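Local coordinates for nitrite oxidoreductase subunit A (PDB 7B04), which belongs to the molybdopterin oxidoreductase family and holds a molybdenum atom, two MD1 molecules and an iron-sulfur cluster, at residues Lys300-Thr305 and Gly327-Ile333. Residues are numbered along the deposited sequence; the frame is centred on the assembly and turned at random.
Sequences KLLIQT and GGKIVVI. With MD1 (phosphoric acid 4-(2-amino-4-oxo-3,4,5,6,-tetrahydro-pteridin-6-yl)-2-hydroxy-3,4-dimercapto-but-3-en-yl ester guanylate ester), chain C.
K300 O accepts the backbone N-H of K329 from above its carbonyl plane, opening the ladder between two parallel strands of a five-stranded parallel sheet, the central strand 301-304 and its neighbour 329-332. The K300 chain bends at chi2 (-55°) and passes G327 with CD 4.0 Å from G327 O; its NZ bonds to R326 O, and it makes a cation-pi contact with F364 of subunit B. L301 sends CD1 to within 3.4 Å of K329 CB and 3.8 Å of V331 CG2, on the face covered by helix 505-517. L302 bonds through both backbone groups, N to K329 O and O to V331 N, and its side chain lies on the other face and packs on V320 of helix 314-321. I303 lies alongside V331, CG1 4.1 Å from V331 CB, while its CG2 meets I333 CD1. Q304 repeats the double backbone grip, N to V331 O and O to I333 N, and its side chain crosses V332 and runs beside I330, with OE1 against V332 CG2 and I330 CG2. At T305 the ladder gives way to ligand: T305 O and I333 O both face the exocyclic amino group N2 of the MD1 guanine as acceptors for its N-H groups, the bond to T305 being weak. Crossover helices and a ligand at the C-terminal strand ends fit a Rossmann-like nucleotide site, where two strand-end carbonyls probably help the pocket recognise guanine by its amino group.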
loop_
_atom_site.group_PDB
_atom_site.type_symbol
_atom_site.label_atom_id
_atom_site.label_comp_id
_atom_site.label_asym_id
_atom_site.label_seq_id
_atom_site.Cartn_x
_atom_site.Cartn_y
_atom_site.Cartn_z
ATOM N N LYS B 300 -11.940 11.925 -21.829
ATOM C CA LYS B 300 -12.478 13.211 -21.400
ATOM C C LYS B 300 -13.677 13.117 -20.463
ATOM O O LYS B 300 -13.944 14.081 -19.740
ATOM C CB LYS B 300 -12.840 14.065 -22.624
ATOM C CG LYS B 300 -11.625 14.365 -23.492
ATOM C CD LYS B 300 -10.514 15.011 -22.664
ATOM C CE LYS B 300 -9.251 15.244 -23.484
ATOM N NZ LYS B 300 -8.130 15.774 -22.653
ATOM N N LEU B 301 -14.425 12.016 -20.473
ATOM C CA LEU B 301 -15.330 11.695 -19.370
ATOM C C LEU B 301 -15.051 10.256 -18.979
ATOM O O LEU B 301 -15.362 9.326 -19.732
ATOM C CB LEU B 301 -16.802 11.887 -19.727
ATOM C CG LEU B 301 -17.698 11.355 -18.598
ATOM C CD1 LEU B 301 -17.975 12.414 -17.545
ATOM C CD2 LEU B 301 -19.003 10.787 -19.133
ATOM N N LEU B 302 -14.481 10.087 -17.796
ATOM C CA LEU B 302 -13.994 8.804 -17.321
ATOM C C LEU B 302 -14.868 8.314 -16.174
ATOM O O LEU B 302 -14.968 8.983 -15.142
ATOM C CB LEU B 302 -12.542 8.943 -16.889
ATOM C CG LEU B 302 -12.002 7.665 -16.313
ATOM C CD1 LEU B 302 -12.160 6.671 -17.398
ATOM C CD2 LEU B 302 -10.580 7.924 -16.107
ATOM N N ILE B 303 -15.455 7.130 -16.338
ATOM C CA ILE B 303 -16.420 6.583 -15.391
ATOM C C ILE B 303 -15.812 5.378 -14.686
ATOM O O ILE B 303 -15.237 4.493 -15.330
ATOM C CB ILE B 303 -17.735 6.206 -16.096
ATOM C CG1 ILE B 303 -18.398 7.453 -16.688
ATOM C CG2 ILE B 303 -18.683 5.499 -15.134
ATOM C CD1 ILE B 303 -19.470 7.146 -17.704
ATOM N N GLN B 304 -15.956 5.345 -13.361
ATOM C CA GLN B 304 -15.397 4.300 -12.511
ATOM C C GLN B 304 -16.536 3.720 -11.687
ATOM O O GLN B 304 -17.189 4.453 -10.936
ATOM C CB GLN B 304 -14.302 4.859 -11.587
ATOM C CG GLN B 304 -12.904 4.920 -12.187
ATOM C CD GLN B 304 -12.083 6.071 -11.627
ATOM O OE1 GLN B 304 -12.612 7.148 -11.348
ATOM N NE2 GLN B 304 -10.787 5.843 -11.450
ATOM N N THR B 305 -16.789 2.419 -11.829
ATOM C CA THR B 305 -17.945 1.799 -11.176
ATOM C C THR B 305 -17.577 0.822 -10.061
ATOM O O THR B 305 -18.122 0.922 -8.968
ATOM C CB THR B 305 -18.857 1.139 -12.241
ATOM O OG1 THR B 305 -20.150 0.854 -11.682
ATOM C CG2 THR B 305 -18.265 -0.125 -12.803
ATOM N N GLY B 327 -9.186 19.101 -19.246
ATOM C CA GLY B 327 -10.549 19.224 -19.729
ATOM C C GLY B 327 -11.366 17.963 -19.656
ATOM O O GLY B 327 -12.327 17.821 -20.409
ATOM N N GLY B 328 -11.027 17.056 -18.744
ATOM C CA GLY B 328 -11.768 15.820 -18.600
ATOM C C GLY B 328 -12.620 15.767 -17.349
ATOM O O GLY B 328 -12.360 16.497 -16.389
ATOM N N LYS B 329 -13.646 14.917 -17.346
ATOM C CA LYS B 329 -14.533 14.745 -16.205
ATOM C C LYS B 329 -14.403 13.327 -15.666
ATOM O O LYS B 329 -14.320 12.365 -16.436
ATOM C CB LYS B 329 -15.989 15.033 -16.580
ATOM C CG LYS B 329 -16.357 16.503 -16.668
ATOM C CD LYS B 329 -17.864 16.664 -16.829
ATOM C CE LYS B 329 -18.287 18.123 -16.784
ATOM N NZ LYS B 329 -19.766 18.266 -16.884
ATOM N N ILE B 330 -14.377 13.206 -14.342
ATOM C CA ILE B 330 -14.177 11.934 -13.657
ATOM C C ILE B 330 -15.440 11.598 -12.875
ATOM O O ILE B 330 -16.014 12.466 -12.207
ATOM C CB ILE B 330 -12.947 11.983 -12.729
ATOM C CG1 ILE B 330 -11.685 12.276 -13.542
ATOM C CG2 ILE B 330 -12.794 10.678 -11.961
ATOM C CD1 ILE B 330 -10.478 12.622 -12.699
ATOM N N VAL B 331 -15.873 10.341 -12.959
ATOM C CA VAL B 331 -17.067 9.867 -12.270
ATOM C C VAL B 331 -16.733 8.579 -11.531
ATOM O O VAL B 331 -16.087 7.686 -12.091
ATOM C CB VAL B 331 -18.234 9.626 -13.247
ATOM C CG1 VAL B 331 -19.481 9.179 -12.494
ATOM C CG2 VAL B 331 -18.514 10.870 -14.066
ATOM N N VAL B 332 -17.173 8.485 -10.277
ATOM C CA VAL B 332 -16.996 7.295 -9.455
ATOM C C VAL B 332 -18.363 6.880 -8.929
ATOM O O VAL B 332 -19.096 7.708 -8.377
ATOM C CB VAL B 332 -16.016 7.539 -8.290
ATOM C CG1 VAL B 332 -15.955 6.322 -7.382
ATOM C CG2 VAL B 332 -14.635 7.876 -8.826
ATOM N N ILE B 333 -18.704 5.608 -9.097
ATOM C CA ILE B 333 -20.018 5.087 -8.718
ATOM C C ILE B 333 -19.770 3.957 -7.725
ATOM O O ILE B 333 -19.652 2.790 -8.101
ATOM C CB ILE B 333 -20.819 4.597 -9.927
ATOM C CG1 ILE B 333 -20.963 5.710 -10.965
ATOM C CG2 ILE B 333 -22.185 4.081 -9.493
ATOM C CD1 ILE B 333 -21.446 5.221 -12.312
HETATM P PB MD1 C . -10.373 -3.620 -7.352
HETATM O O3B MD1 C . -11.360 -4.418 -6.303
HETATM O O1B MD1 C . -10.374 -2.146 -7.025
HETATM O O2B MD1 C . -10.874 -3.822 -8.762
HETATM O O3A MD1 C . -8.845 -4.227 -7.205
HETATM C C10 MD1 C . -8.554 -5.533 -7.623
HETATM C C11 MD1 C . -7.100 -5.571 -8.177
HETATM O O11 MD1 C . -6.278 -4.521 -7.285
HETATM C C12 MD1 C . -6.666 -6.839 -8.218
HETATM S S12 MD1 C . -7.839 -8.148 -8.673
HETATM C C13 MD1 C . -5.220 -7.342 -7.965
HETATM S S13 MD1 C . -4.962 -9.132 -8.118
HETATM C C14 MD1 C . -4.093 -6.543 -7.569
HETATM N N15 MD1 C . -4.468 -6.040 -6.093
HETATM C C16 MD1 C . -3.662 -4.977 -5.652
HETATM C C15 MD1 C . -3.172 -4.877 -4.252
HETATM O O14 MD1 C . -3.451 -5.713 -3.460
HETATM N N17 MD1 C . -2.329 -3.715 -3.859
HETATM C C17 MD1 C . -1.969 -2.626 -4.896
HETATM N N16 MD1 C . -1.144 -1.499 -4.503
HETATM N N18 MD1 C . -2.467 -2.725 -6.319
HETATM C C20 MD1 C . -3.283 -3.844 -6.717
HETATM N N8 MD1 C . -3.776 -3.983 -8.028
HETATM C C7 MD1 C . -3.630 -5.495 -8.546
HETATM P PA MD1 C . -12.061 -3.739 -4.974
HETATM O O1A MD1 C . -12.504 -4.850 -4.056
HETATM O O2A MD1 C . -11.039 -2.871 -4.281
HETATM O "O5'" MD1 C . -13.372 -2.822 -5.372
HETATM C "C5'" MD1 C . -13.183 -1.498 -5.772
HETATM C "C4'" MD1 C . -14.347 -0.580 -5.260
HETATM O "O4'" MD1 C . -15.750 -1.125 -5.673
HETATM C "C1'" MD1 C . -16.583 -0.959 -4.372
HETATM N N9 MD1 C . -17.767 -1.857 -4.352
HETATM C C4 MD1 C . -18.774 -1.638 -5.192
HETATM N N3 MD1 C . -18.988 -0.604 -6.244
HETATM C C2 MD1 C . -20.217 -0.608 -7.036
HETATM N N2 MD1 C . -20.423 0.399 -8.061
HETATM N N1 MD1 C . -21.224 -1.614 -6.798
HETATM C C6 MD1 C . -21.011 -2.602 -5.786
HETATM O O6 MD1 C . -21.832 -3.431 -5.587
HETATM C C5 MD1 C . -19.719 -2.589 -4.959
HETATM N N7 MD1 C . -19.279 -3.375 -3.981
HETATM C C8 MD1 C . -18.067 -2.929 -3.593
HETATM C "C2'" MD1 C . -15.736 -1.288 -3.482
HETATM O "O2'" MD1 C . -16.151 -0.809 -2.171
HETATM C "C3'" MD1 C . -14.349 -0.524 -3.981
HETATM O "O3'" MD1 C . -14.373 0.872 -3.563
#